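PDZ domain protein (Parabacteroides distasonis, PDB 4L8N) is of unknown function but probably recognises peptide or protein partners through its N-terminal and C-terminal PDZ domains and carries a magnesium-binding site. Local coordinates at residues I9-F14 against K96-K101; I35-A40 against T447-V452; T306-G311 against Y415-Y420; N426-F431 against E441-P446. All coordinates share one frame; numbering follows the deposited sequence.

Contact 1: I9-F14 against K96-K101; sequences ICRLGF and KKDCKK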
loop_
_atom_site.group_PDB
_atom_site.type_symbol
_atom_site.label_atom_id
_atom_site.label_comp_id
_atom_site.label_asym_id
_atom_site.label_seq_id
_atom_site.Cartn_x
_atom_site.Cartn_y
_atom_site.Cartn_z
ATOM N N ILE A 9 -25.184 9.826 -37.937
ATOM C CA ILE A 9 -24.752 9.284 -36.631
ATOM C C ILE A 9 -24.849 10.394 -35.579
ATOM O O ILE A 9 -24.593 11.553 -35.895
ATOM C CB ILE A 9 -23.295 8.689 -36.687
ATOM C CG1 ILE A 9 -22.954 7.932 -38.010
ATOM C CG2 ILE A 9 -22.929 7.868 -35.433
ATOM C CD1 ILE A 9 -23.832 6.622 -38.382
ATOM N N CYS A 10 -25.216 10.042 -34.339
ATOM C CA CYS A 10 -25.349 10.996 -33.240
ATOM C C CYS A 10 -24.728 10.489 -31.960
ATOM O O CYS A 10 -24.654 9.283 -31.708
ATOM C CB CYS A 10 -26.801 11.368 -33.017
ATOM S SG CYS A 10 -27.628 11.930 -34.508
ATOM N N ARG A 11 -24.325 11.447 -31.129
ATOM C CA ARG A 11 -23.618 11.250 -29.873
ATOM C C ARG A 11 -24.067 12.276 -28.861
ATOM O O ARG A 11 -24.540 13.357 -29.225
ATOM C CB ARG A 11 -22.110 11.451 -30.163
ATOM C CG ARG A 11 -21.136 10.659 -29.303
ATOM C CD ARG A 11 -20.132 11.539 -28.564
ATOM N NE ARG A 11 -19.164 12.230 -29.428
ATOM C CZ ARG A 11 -19.191 13.533 -29.713
ATOM N NH1 ARG A 11 -20.158 14.308 -29.233
ATOM N NH2 ARG A 11 -18.256 14.069 -30.488
ATOM N N LEU A 12 -23.891 11.960 -27.588
ATOM C CA LEU A 12 -24.099 12.938 -26.534
ATOM C C LEU A 12 -22.708 13.328 -26.091
ATOM O O LEU A 12 -21.789 12.506 -26.146
ATOM C CB LEU A 12 -24.982 12.424 -25.410
ATOM C CG LEU A 12 -26.463 12.429 -25.753
ATOM C CD1 LEU A 12 -26.898 11.066 -26.264
ATOM C CD2 LEU A 12 -27.311 12.900 -24.573
ATOM N N GLY A 13 -22.522 14.599 -25.772
ATOM C CA GLY A 13 -21.204 15.115 -25.427
ATOM C C GLY A 13 -20.618 14.730 -24.086
ATOM O O GLY A 13 -19.954 15.561 -23.454
ATOM N N PHE A 14 -20.803 13.470 -23.663
ATOM C CA PHE A 14 -20.249 12.985 -22.392
ATOM C C PHE A 14 -20.146 11.476 -22.336
ATOM O O PHE A 14 -20.927 10.786 -22.985
ATOM C CB PHE A 14 -21.085 13.477 -21.182
ATOM C CG PHE A 14 -22.548 13.093 -21.196
ATOM C CD1 PHE A 14 -22.962 11.838 -20.747
ATOM C CD2 PHE A 14 -23.517 14.003 -21.594
ATOM C CE1 PHE A 14 -24.313 11.479 -20.768
ATOM C CE2 PHE A 14 -24.868 13.652 -21.597
ATOM C CZ PHE A 14 -25.259 12.388 -21.197
ATOM N N LYS A 96 -28.570 19.370 -26.337
ATOM C CA LYS A 96 -28.695 19.240 -27.784
ATOM C C LYS A 96 -27.756 18.112 -28.231
ATOM O O LYS A 96 -26.742 17.858 -27.567
ATOM C CB LYS A 96 -28.413 20.583 -28.503
ATOM C CG LYS A 96 -29.356 21.714 -28.046
ATOM C CD LYS A 96 -29.442 22.921 -28.986
ATOM C CE LYS A 96 -30.622 23.800 -28.598
ATOM N NZ LYS A 96 -30.906 24.868 -29.597
ATOM N N LYS A 97 -28.125 17.387 -29.293
ATOM C CA LYS A 97 -27.319 16.268 -29.781
ATOM C C LYS A 97 -26.244 16.747 -30.733
ATOM O O LYS A 97 -26.372 17.814 -31.351
ATOM C CB LYS A 97 -28.193 15.208 -30.472
ATOM C CG LYS A 97 -28.124 13.828 -29.822
ATOM C CD LYS A 97 -28.987 12.800 -30.560
ATOM C CE LYS A 97 -30.424 12.721 -30.101
ATOM N NZ LYS A 97 -31.198 11.753 -30.921
ATOM N N ASP A 98 -25.174 15.954 -30.844
ATOM C CA ASP A 98 -24.092 16.255 -31.757
ATOM C C ASP A 98 -24.117 15.182 -32.825
ATOM O O ASP A 98 -23.863 13.999 -32.566
ATOM C CB ASP A 98 -22.747 16.391 -31.029
ATOM C CG ASP A 98 -22.746 17.502 -29.992
ATOM O OD1 ASP A 98 -23.123 18.652 -30.349
ATOM O OD2 ASP A 98 -22.388 17.222 -28.821
ATOM N N CYS A 99 -24.529 15.613 -34.023
ATOM C CA CYS A 99 -24.745 14.744 -35.157
ATOM C C CYS A 99 -23.756 15.015 -36.261
ATOM O O CYS A 99 -23.281 16.138 -36.411
ATOM C CB CYS A 99 -26.175 14.910 -35.649
ATOM S SG CYS A 99 -27.396 15.091 -34.320
ATOM N N LYS A 100 -23.449 13.972 -37.034
ATOM C CA LYS A 100 -22.572 14.034 -38.204
ATOM C C LYS A 100 -23.039 13.013 -39.252
ATOM O O LYS A 100 -23.697 12.031 -38.898
ATOM C CB LYS A 100 -21.097 13.790 -37.820
ATOM C CG LYS A 100 -20.795 12.403 -37.231
ATOM C CD LYS A 100 -19.298 12.082 -37.185
ATOM C CE LYS A 100 -18.746 11.561 -38.490
ATOM N NZ LYS A 100 -17.494 10.779 -38.280
ATOM N N LYS A 101 -22.684 13.226 -40.522
ATOM C CA LYS A 101 -23.029 12.279 -41.584
ATOM C C LYS A 101 -22.149 11.023 -41.435
ATOM O O LYS A 101 -20.997 11.142 -41.016
ATOM C CB LYS A 101 -22.877 12.929 -42.964
ATOM C CG LYS A 101 -23.920 14.014 -43.245
ATOM C CD LYS A 101 -23.842 14.537 -44.680
ATOM C CE LYS A 101 -24.429 13.586 -45.710
ATOM N NZ LYS A 101 -23.652 13.615 -46.980
HETATM O O HOH W 1 -23.962 17.041 -26.695
#

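Contact 2: I35-A40 against T447-V452; sequences IPYSSA and TIRSEV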
loop_
_atom_site.group_PDB
_atom_site.type_symbol
_atom_site.label_atom_id
_atom_site.label_comp_id
_atom_site.label_asym_id
_atom_site.label_seq_id
_atom_site.Cartn_x
_atom_site.Cartn_y
_atom_site.Cartn_z
ATOM N N ILE A 35 -17.183 15.881 -23.480
ATOM C CA ILE A 35 -16.468 15.993 -24.735
ATOM C C ILE A 35 -16.295 17.490 -25.090
ATOM O O ILE A 35 -17.270 18.218 -25.179
ATOM C CB ILE A 35 -17.176 15.156 -25.816
ATOM C CG1 ILE A 35 -16.940 13.669 -25.503
ATOM C CG2 ILE A 35 -16.685 15.515 -27.232
ATOM C CD1 ILE A 35 -18.051 12.821 -25.723
ATOM N N PRO A 36 -15.055 17.980 -25.246
ATOM C CA PRO A 36 -14.875 19.406 -25.544
ATOM C C PRO A 36 -15.525 19.801 -26.841
ATOM O O PRO A 36 -15.593 18.995 -27.765
ATOM C CB PRO A 36 -13.357 19.566 -25.647
ATOM C CG PRO A 36 -12.790 18.389 -24.875
ATOM C CD PRO A 36 -13.755 17.285 -25.123
ATOM N N TYR A 37 -16.015 21.043 -26.899
ATOM C CA TYR A 37 -16.629 21.637 -28.080
ATOM C C TYR A 37 -18.004 20.999 -28.400
ATOM O O TYR A 37 -18.580 21.303 -29.453
ATOM C CB TYR A 37 -15.650 21.572 -29.287
ATOM C CG TYR A 37 -14.446 22.476 -29.111
ATOM C CD1 TYR A 37 -14.576 23.860 -29.181
ATOM C CD2 TYR A 37 -13.180 21.951 -28.866
ATOM C CE1 TYR A 37 -13.477 24.703 -29.014
ATOM C CE2 TYR A 37 -12.067 22.784 -28.707
ATOM C CZ TYR A 37 -12.224 24.164 -28.780
ATOM O OH TYR A 37 -11.175 25.034 -28.587
ATOM N N SER A 38 -18.573 20.214 -27.451
ATOM C CA SER A 38 -19.877 19.548 -27.595
ATOM C C SER A 38 -21.032 20.399 -27.053
ATOM O O SER A 38 -20.818 21.390 -26.356
ATOM C CB SER A 38 -19.867 18.190 -26.889
ATOM O OG SER A 38 -19.790 18.286 -25.475
ATOM N N SER A 39 -22.263 19.986 -27.357
ATOM C CA SER A 39 -23.470 20.667 -26.914
ATOM C C SER A 39 -23.701 20.420 -25.432
ATOM O O SER A 39 -24.109 21.346 -24.735
ATOM C CB SER A 39 -24.673 20.236 -27.747
ATOM O OG SER A 39 -24.524 20.634 -29.102
ATOM N N ALA A 40 -23.415 19.197 -24.940
ATOM C CA ALA A 40 -23.519 18.861 -23.515
ATOM C C ALA A 40 -22.611 19.796 -22.677
ATOM O O ALA A 40 -23.044 20.306 -21.646
ATOM C CB ALA A 40 -23.135 17.410 -23.296
ATOM N N THR A 447 -9.074 28.669 -36.461
ATOM C CA THR A 447 -9.091 28.904 -35.030
ATOM C C THR A 447 -8.374 27.721 -34.446
ATOM O O THR A 447 -8.349 26.647 -35.047
ATOM C CB THR A 447 -10.500 29.120 -34.506
ATOM O OG1 THR A 447 -11.357 28.064 -34.954
ATOM C CG2 THR A 447 -11.055 30.483 -34.892
ATOM N N ILE A 448 -7.749 27.917 -33.312
ATOM C CA ILE A 448 -6.962 26.862 -32.716
ATOM C C ILE A 448 -7.810 26.191 -31.648
ATOM O O ILE A 448 -8.262 26.822 -30.673
ATOM C CB ILE A 448 -5.587 27.414 -32.225
ATOM C CG1 ILE A 448 -4.725 27.851 -33.454
ATOM C CG2 ILE A 448 -4.848 26.399 -31.367
ATOM C CD1 ILE A 448 -3.360 28.470 -33.163
ATOM N N ARG A 449 -8.108 24.917 -31.902
ATOM C CA ARG A 449 -8.876 24.124 -30.963
ATOM C C ARG A 449 -7.875 23.446 -30.120
ATOM O O ARG A 449 -6.998 22.763 -30.643
ATOM C CB ARG A 449 -9.834 23.137 -31.652
ATOM C CG ARG A 449 -11.078 23.791 -32.134
ATOM C CD ARG A 449 -12.163 22.785 -32.374
ATOM N NE ARG A 449 -13.438 23.463 -32.629
ATOM C CZ ARG A 449 -14.607 22.844 -32.774
ATOM N NH1 ARG A 449 -14.681 21.523 -32.692
ATOM N NH2 ARG A 449 -15.708 23.543 -33.008
ATOM N N SER A 450 -7.918 23.735 -28.832
ATOM C CA SER A 450 -7.046 23.162 -27.818
ATOM C C SER A 450 -7.907 22.497 -26.779
ATOM O O SER A 450 -8.993 23.008 -26.449
ATOM C CB SER A 450 -6.166 24.233 -27.201
ATOM O OG SER A 450 -4.821 23.797 -27.235
ATOM N N GLU A 451 -7.481 21.318 -26.329
ATOM C CA GLU A 451 -8.222 20.521 -25.357
ATOM C C GLU A 451 -7.311 19.548 -24.615
ATOM O O GLU A 451 -6.377 18.987 -25.185
ATOM C CB GLU A 451 -9.414 19.750 -26.013
ATOM C CG GLU A 451 -9.128 19.076 -27.355
ATOM C CD GLU A 451 -10.221 18.199 -27.952
ATOM O OE1 GLU A 451 -10.313 17.013 -27.559
ATOM O OE2 GLU A 451 -10.922 18.670 -28.881
ATOM N N VAL A 452 -7.573 19.407 -23.315
ATOM C CA VAL A 452 -6.961 18.446 -22.391
ATOM C C VAL A 452 -8.096 17.781 -21.613
ATOM O O VAL A 452 -8.912 18.485 -21.018
ATOM C CB VAL A 452 -5.901 19.013 -21.417
ATOM C CG1 VAL A 452 -5.254 17.887 -20.624
ATOM C CG2 VAL A 452 -4.838 19.814 -22.138
#

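Contact 3: T306-G311 against Y415-Y420; sequences TYNYTG and YYFAPY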
loop_
_atom_site.group_PDB
_atom_site.type_symbol
_atom_site.label_atom_id
_atom_site.label_comp_id
_atom_site.label_asym_id
_atom_site.label_seq_id
_atom_site.Cartn_x
_atom_site.Cartn_y
_atom_site.Cartn_z
ATOM N N THR A 306 -4.362 19.679 -30.031
ATOM C CA THR A 306 -4.419 21.019 -30.580
ATOM C C THR A 306 -4.356 20.881 -32.079
ATOM O O THR A 306 -3.453 20.241 -32.588
ATOM C CB THR A 306 -3.320 21.936 -30.028
ATOM O OG1 THR A 306 -3.413 21.978 -28.606
ATOM C CG2 THR A 306 -3.416 23.363 -30.582
ATOM N N TYR A 307 -5.308 21.477 -32.790
ATOM C CA TYR A 307 -5.313 21.453 -34.243
ATOM C C TYR A 307 -5.899 22.735 -34.804
ATOM O O TYR A 307 -6.607 23.446 -34.094
ATOM C CB TYR A 307 -6.062 20.214 -34.783
ATOM C CG TYR A 307 -7.548 20.149 -34.478
ATOM C CD1 TYR A 307 -8.010 19.600 -33.285
ATOM C CD2 TYR A 307 -8.493 20.513 -35.433
ATOM C CE1 TYR A 307 -9.372 19.513 -33.006
ATOM C CE2 TYR A 307 -9.860 20.386 -35.184
ATOM C CZ TYR A 307 -10.295 19.898 -33.961
ATOM O OH TYR A 307 -11.637 19.772 -33.690
ATOM N N ASN A 308 -5.589 23.033 -36.082
ATOM C CA ASN A 308 -6.183 24.154 -36.828
ATOM C C ASN A 308 -7.562 23.703 -37.275
ATOM O O ASN A 308 -7.684 22.695 -37.995
ATOM C CB ASN A 308 -5.334 24.575 -38.041
ATOM C CG ASN A 308 -4.249 25.596 -37.800
ATOM O OD1 ASN A 308 -4.233 26.369 -36.831
ATOM N ND2 ASN A 308 -3.339 25.658 -38.739
ATOM N N TYR A 309 -8.599 24.415 -36.799
ATOM C CA TYR A 309 -9.988 24.142 -37.094
ATOM C C TYR A 309 -10.556 25.113 -38.138
ATOM O O TYR A 309 -10.466 26.334 -37.965
ATOM C CB TYR A 309 -10.792 24.227 -35.796
ATOM C CG TYR A 309 -12.293 24.149 -35.987
ATOM C CD1 TYR A 309 -12.919 22.934 -36.244
ATOM C CD2 TYR A 309 -13.089 25.288 -35.888
ATOM C CE1 TYR A 309 -14.298 22.854 -36.415
ATOM C CE2 TYR A 309 -14.469 25.216 -36.036
ATOM C CZ TYR A 309 -15.069 23.996 -36.306
ATOM O OH TYR A 309 -16.431 23.904 -36.442
ATOM N N THR A 310 -11.180 24.558 -39.195
ATOM C CA THR A 310 -11.860 25.301 -40.262
ATOM C C THR A 310 -13.374 24.954 -40.244
ATOM O O THR A 310 -14.201 25.790 -40.583
ATOM C CB THR A 310 -11.251 25.032 -41.642
ATOM O OG1 THR A 310 -11.628 23.724 -42.069
ATOM C CG2 THR A 310 -9.735 25.219 -41.692
ATOM N N GLY A 311 -13.711 23.729 -39.862
ATOM C CA GLY A 311 -15.092 23.272 -39.795
ATOM C C GLY A 311 -15.494 22.343 -40.916
ATOM O O GLY A 311 -16.652 21.944 -40.978
ATOM N N TYR A 415 -1.769 21.297 -38.555
ATOM C CA TYR A 415 -0.695 21.655 -37.629
ATOM C C TYR A 415 0.135 22.846 -38.141
ATOM O O TYR A 415 1.280 23.009 -37.744
ATOM C CB TYR A 415 0.184 20.420 -37.336
ATOM C CG TYR A 415 -0.546 19.347 -36.553
ATOM C CD1 TYR A 415 -0.963 19.572 -35.242
ATOM C CD2 TYR A 415 -0.911 18.139 -37.153
ATOM C CE1 TYR A 415 -1.658 18.597 -34.524
ATOM C CE2 TYR A 415 -1.619 17.162 -36.449
ATOM C CZ TYR A 415 -1.966 17.388 -35.125
ATOM O OH TYR A 415 -2.623 16.434 -34.390
ATOM N N TYR A 416 -0.483 23.740 -38.930
ATOM C CA TYR A 416 0.196 24.906 -39.501
ATOM C C TYR A 416 0.582 25.984 -38.486
ATOM O O TYR A 416 1.313 26.912 -38.852
ATOM C CB TYR A 416 -0.625 25.518 -40.627
ATOM C CG TYR A 416 -0.025 25.183 -41.962
ATOM C CD1 TYR A 416 0.485 23.907 -42.219
ATOM C CD2 TYR A 416 0.131 26.157 -42.942
ATOM C CE1 TYR A 416 1.105 23.603 -43.428
ATOM C CE2 TYR A 416 0.788 25.876 -44.144
ATOM C CZ TYR A 416 1.236 24.586 -44.398
ATOM O OH TYR A 416 1.822 24.282 -45.600
ATOM N N PHE A 417 0.152 25.845 -37.229
ATOM C CA PHE A 417 0.480 26.777 -36.165
ATOM C C PHE A 417 1.878 26.421 -35.558
ATOM O O PHE A 417 2.432 27.204 -34.773
ATOM C CB PHE A 417 -0.639 26.757 -35.082
ATOM C CG PHE A 417 -0.851 25.395 -34.448
ATOM C CD1 PHE A 417 -0.024 24.950 -33.419
ATOM C CD2 PHE A 417 -1.839 24.536 -34.919
ATOM C CE1 PHE A 417 -0.162 23.660 -32.899
ATOM C CE2 PHE A 417 -1.992 23.256 -34.378
ATOM C CZ PHE A 417 -1.157 22.827 -33.375
ATOM N N ALA A 418 2.421 25.234 -35.902
ATOM C CA ALA A 418 3.694 24.723 -35.381
ATOM C C ALA A 418 4.852 25.063 -36.327
ATOM O O ALA A 418 4.711 24.854 -37.533
ATOM C CB ALA A 418 3.594 23.219 -35.169
ATOM N N PRO A 419 6.016 25.556 -35.817
ATOM C CA PRO A 419 7.117 25.946 -36.720
ATOM C C PRO A 419 7.886 24.747 -37.322
ATOM O O PRO A 419 8.620 24.927 -38.306
ATOM C CB PRO A 419 8.001 26.798 -35.815
ATOM C CG PRO A 419 7.818 26.210 -34.477
ATOM C CD PRO A 419 6.353 25.890 -34.419
ATOM N N TYR A 420 7.723 23.530 -36.728
ATOM C CA TYR A 420 8.289 22.291 -37.269
ATOM C C TYR A 420 7.419 21.754 -38.470
ATOM O O TYR A 420 7.745 20.726 -39.046
ATOM C CB TYR A 420 8.483 21.223 -36.182
ATOM C CG TYR A 420 7.355 21.092 -35.183
ATOM C CD1 TYR A 420 6.234 20.317 -35.464
ATOM C CD2 TYR A 420 7.443 21.678 -33.927
ATOM C CE1 TYR A 420 5.223 20.141 -34.528
ATOM C CE2 TYR A 420 6.430 21.526 -32.988
ATOM C CZ TYR A 420 5.320 20.752 -33.288
ATOM O OH TYR A 420 4.298 20.614 -32.366
#

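Contact 4: N426-F431 against E441-P446; sequences NNACTF and EVIIRP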
loop_
_atom_site.group_PDB
_atom_site.type_symbol
_atom_site.label_atom_id
_atom_site.label_comp_id
_atom_site.label_asym_id
_atom_site.label_seq_id
_atom_site.Cartn_x
_atom_site.Cartn_y
_atom_site.Cartn_z
ATOM N N ASN A 426 2.686 32.799 -40.965
ATOM C CA ASN A 426 1.334 32.953 -41.454
ATOM C C ASN A 426 0.550 31.655 -41.327
ATOM O O ASN A 426 0.724 30.722 -42.132
ATOM C CB ASN A 426 1.367 33.436 -42.908
ATOM C CG ASN A 426 0.009 33.665 -43.499
ATOM O OD1 ASN A 426 -0.859 34.308 -42.888
ATOM N ND2 ASN A 426 -0.194 33.127 -44.698
ATOM N N ASN A 427 -0.350 31.630 -40.322
ATOM C CA ASN A 427 -1.220 30.497 -40.030
ATOM C C ASN A 427 -2.434 30.447 -40.990
ATOM O O ASN A 427 -3.122 29.441 -41.022
ATOM C CB ASN A 427 -1.663 30.522 -38.564
ATOM C CG ASN A 427 -2.246 29.214 -38.064
ATOM O OD1 ASN A 427 -1.736 28.129 -38.347
ATOM N ND2 ASN A 427 -3.346 29.286 -37.326
ATOM N N ALA A 428 -2.648 31.474 -41.818
ATOM C CA ALA A 428 -3.746 31.491 -42.790
ATOM C C ALA A 428 -3.479 30.505 -43.947
ATOM O O ALA A 428 -2.413 30.531 -44.567
ATOM C CB ALA A 428 -3.953 32.893 -43.317
ATOM N N CYS A 429 -4.446 29.612 -44.208
ATOM C CA CYS A 429 -4.342 28.545 -45.210
ATOM C C CYS A 429 -5.158 28.887 -46.433
ATOM O O CYS A 429 -6.252 29.440 -46.319
ATOM C CB CYS A 429 -4.769 27.204 -44.615
ATOM S SG CYS A 429 -4.071 26.861 -42.968
ATOM N N THR A 430 -4.617 28.564 -47.609
ATOM C CA THR A 430 -5.259 28.821 -48.894
ATOM C C THR A 430 -6.008 27.581 -49.320
ATOM O O THR A 430 -5.421 26.507 -49.428
ATOM C CB THR A 430 -4.213 29.263 -49.939
ATOM O OG1 THR A 430 -3.637 30.506 -49.530
ATOM C CG2 THR A 430 -4.794 29.408 -51.328
ATOM N N PHE A 431 -7.307 27.735 -49.559
ATOM C CA PHE A 431 -8.156 26.648 -50.029
ATOM C C PHE A 431 -8.653 26.971 -51.445
ATOM O O PHE A 431 -9.312 27.995 -51.660
ATOM C CB PHE A 431 -9.320 26.383 -49.059
ATOM C CG PHE A 431 -8.992 25.577 -47.818
ATOM C CD1 PHE A 431 -8.450 26.192 -46.689
ATOM C CD2 PHE A 431 -9.281 24.217 -47.755
ATOM C CE1 PHE A 431 -8.197 25.456 -45.526
ATOM C CE2 PHE A 431 -9.032 23.487 -46.588
ATOM C CZ PHE A 431 -8.494 24.112 -45.485
ATOM N N GLU A 441 -10.704 30.622 -54.874
ATOM C CA GLU A 441 -9.604 30.572 -53.927
ATOM C C GLU A 441 -9.998 31.385 -52.690
ATOM O O GLU A 441 -10.279 32.583 -52.801
ATOM C CB GLU A 441 -8.319 31.115 -54.576
ATOM C CG GLU A 441 -7.065 30.862 -53.761
ATOM C CD GLU A 441 -5.754 31.283 -54.400
ATOM O OE1 GLU A 441 -5.419 30.758 -55.487
ATOM O OE2 GLU A 441 -5.034 32.101 -53.785
ATOM N N VAL A 442 -10.057 30.740 -51.524
ATOM C CA VAL A 442 -10.412 31.461 -50.313
ATOM C C VAL A 442 -9.317 31.218 -49.261
ATOM O O VAL A 442 -8.730 30.136 -49.209
ATOM C CB VAL A 442 -11.859 31.139 -49.820
ATOM C CG1 VAL A 442 -11.944 29.821 -49.061
ATOM C CG2 VAL A 442 -12.436 32.285 -48.992
ATOM N N ILE A 443 -8.997 32.256 -48.487
ATOM C CA ILE A 443 -7.980 32.165 -47.448
ATOM C C ILE A 443 -8.706 31.970 -46.138
ATOM O O ILE A 443 -9.506 32.827 -45.743
ATOM C CB ILE A 443 -7.008 33.370 -47.405
ATOM C CG1 ILE A 443 -6.584 33.892 -48.801
ATOM C CG2 ILE A 443 -5.840 33.093 -46.498
ATOM C CD1 ILE A 443 -6.025 32.879 -49.848
ATOM N N ILE A 444 -8.462 30.823 -45.482
ATOM C CA ILE A 444 -9.139 30.520 -44.237
ATOM C C ILE A 444 -8.161 30.666 -43.105
ATOM O O ILE A 444 -7.183 29.929 -43.056
ATOM C CB ILE A 444 -9.810 29.113 -44.260
ATOM C CG1 ILE A 444 -10.839 28.997 -45.414
ATOM C CG2 ILE A 444 -10.460 28.817 -42.905
ATOM C CD1 ILE A 444 -11.565 27.632 -45.570
ATOM N N ARG A 445 -8.392 31.629 -42.208
ATOM C CA ARG A 445 -7.567 31.702 -41.022
ATOM C C ARG A 445 -8.245 30.800 -40.004
ATOM O O ARG A 445 -9.384 31.070 -39.610
ATOM C CB ARG A 445 -7.324 33.107 -40.476
ATOM C CG ARG A 445 -6.273 33.020 -39.367
ATOM C CD ARG A 445 -5.903 34.345 -38.773
ATOM N NE ARG A 445 -4.882 35.035 -39.545
ATOM C CZ ARG A 445 -3.580 34.939 -39.333
ATOM N NH1 ARG A 445 -3.113 34.168 -38.362
ATOM N NH2 ARG A 445 -2.734 35.622 -40.081
ATOM N N PRO A 446 -7.619 29.671 -39.630
ATOM C CA PRO A 446 -8.287 28.769 -38.706
ATOM C C PRO A 446 -8.241 29.286 -37.289
ATOM O O PRO A 446 -7.472 30.206 -36.948
ATOM C CB PRO A 446 -7.477 27.466 -38.843
ATOM C CG PRO A 446 -6.529 27.677 -39.974
ATOM C CD PRO A 446 -6.298 29.140 -40.007
#

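Contact 1: I9-F14 against K96-K101
Cys10 and Cys99 face each other across strands 8-18 and 91-101, antiparallel neighbours in the sheet of the N-terminal PDZ domain, with their SG atoms 3.2 Å apart, too far for a disulfide but tight for two unbonded sulfurs. Theirs is the non-hydrogen-bonded pair between two hydrogen-bonded ones, the close-knit part of the contact. Lys100 N donates to Ile9 O at 2.9 Å and Asp98 N to Arg11 O at 3.1 Å, both almost straight; Ile9 N and Arg11 N return more bent bonds. Beside the sulfurs, the aliphatic stem of Lys97 lays CD 3.6 Å from Cys10 CB, while its amine goes on to the carbonyls of Pro73 and Arg76.

The other face is looser and wetter. Arg11 NH1 approaches Asp98 OD2 at 3.7 Å, a long salt bridge with the oxygen at the guanidinium edge but the two planes 68° apart. With CG anti to its carbonyl carbon (chi1 -60°), Asp98 brings OD2 to a water at 2.7 Å, which also links Gly13 N and Lys96 O. Its OD1 accepts from Ser39. An aspartate suits this place because both oxygens find donors; that supply probably keeps it ionised, with Arg11 adding mainly diffuse attraction.

Contact 2: I35-A40 against T447-V452
Arg449 and Tyr37 lie flat on each other, guanidinium and ring planes only 2° apart and their centres 4.1 Å from one another. The arginine can be followed outward from the strand. Its CB starts 3.7 Å from Tyr37 CE2, and Arg449 CG comes to 3.6 Å from Tyr37 CZ at the phenol end. Arg449 CD then sits over the middle of the ring, 3.7 Å from its centroid, in a CH-pi contact. Arg449 NE continues to Tyr37 CD1 at 3.7 Å, Arg449 CZ lies over Tyr37 CG, and Arg449 NH1 ends 3.5 Å from Tyr37 CB. The two side chains thus run in opposite directions, and an extended chain from CG to NE (chi2 -161°, chi3 171°) lets the arginine spend both its methylenes and its charge on one aromatic face. On the far side of the guanidinium, Tyr309 makes a second cation-pi contact, so the charge is sandwiched between two tyrosines.

Glu451 supports the same turn. Its CB meets Pro36 CG at 3.8 Å, and OE2 approaches the Tyr37 ring at the edge, near its plane, where the slightly positive ring hydrogens probably welcome a carboxylate. Proline fits the second position of the type II beta turn from Ile35 to Ser38, whose Ser38 OG bonds Ile35 O at 2.5 Å. Val452, farther along the strand, packs on Tyr216 of the second subunit. A type II turn leading into an N-capped helix, here 39-43 of the N-terminal PDZ domain, is joined to strand 438-456 by a classic arginine-tyrosine cation-pi stack.

Contact 3: T306-G311 against Y415-Y420
Phe417 meets strand 298-309 with its ring edge: Asn308 OD1 lies near the ring plane 3.6 Å from CD2, and Thr306 O lies near it 3.5 Å from CZ. The amide of Asn308 is turned 76° to that ring, and both oxygens face ring hydrogens, probably mildly favourably. Tyr415 offers CE1 to the same Thr306 O at 3.1 Å, obliquely. Its hydroxyl is held by Ala111 O and Thr122.

The aromatic residues belong to a type I beta turn from Tyr415 to Ala418, closed by Ala418 N on Tyr415 O, which lies against the last residues of a long strand in the large mixed sheet. With CG set between the backbone N and the carbonyl carbon (chi1 59°), Phe417 swings its ring onto the strand, CZ reaching Thr306 CG2 at 3.6 Å and CE2 the Tyr307 CA. With Phe417 cut back to an alanine, the Thr306 methyl would probably face a gap and the Asn308 amide would lose the ring edge against it.

Asparagine suits its position because ND2, 3.3 Å from Tyr416 CB, has two hydrogens to give, to Tyr413 O and Asn427 OD1. Thr306 turns its methyl to the aromatic ring while its hydroxyl bonds Ser450.

Contact 4: N426-F431 against E441-P446
A beta hairpin of strands 429-435 and 438-456 is knitted here by two hydrogen-bonded pairs, Cys429 with Ile444 and Phe431 with Val442. Ile444 N reaches Cys429 O at 2.7 Å; Phe431 and Val442 exchange two bonds of 2.8 Å, each bent only 10° from straight. The Cys429 N bond to Ile444 O has its donor 38° out of the carbonyl plane.

On the face of Cys429, Phe431, Val442 and Ile444 the residues are apolar. Phe431 crosses Ile444 at about a right angle, CD1 to CD1 3.6 Å, and its ring also packs edge-to-face with Tyr413 and against Ile312 and Tyr314. Replacing Phe431 by a serine would probably leave the Ile444 methyl without its aromatic neighbour and Tyr413 without its ring partner.

The opposite face is mixed and more open to solvent. Thr430 and Ile443 lie side by side, OG1 3.4 Å from CD1, while Thr430 CG2 rests on Glu441 CG at 3.6 Å. Pro446 CD abuts Asn427 O at 3.3 Å; a proline has no N-H to give there, which probably helps end the pairing with 426-431. An antiparallel hairpin with one apolar face turned to helix 330-333 is consistent with the C-terminal PDZ domain.

Overall arrangement
Contacts 1 and 2 lie at the surface, while contacts 3 and 4 are partly buried. Contacts 1 and 4 are antiparallel strand pairs in different sheets, the first edged with charge and water, the second backed by apolar side chains. Contact 2, relying on a cation-pi stack and no hydrogen bond between its segments, links the N-terminal PDZ domain, where it adjoins contact 1, to strand 438-456, which contact 4 also uses. Contact 3 sets the Phe417 edge against oxygens of strand 298-309; that strand neighbours 438-456 in the mixed sheet, and there contacts 2 and 3 meet. The centres of contacts 3 and 4 are about 11 Å apart, those of 1 and 4 about 28 Å.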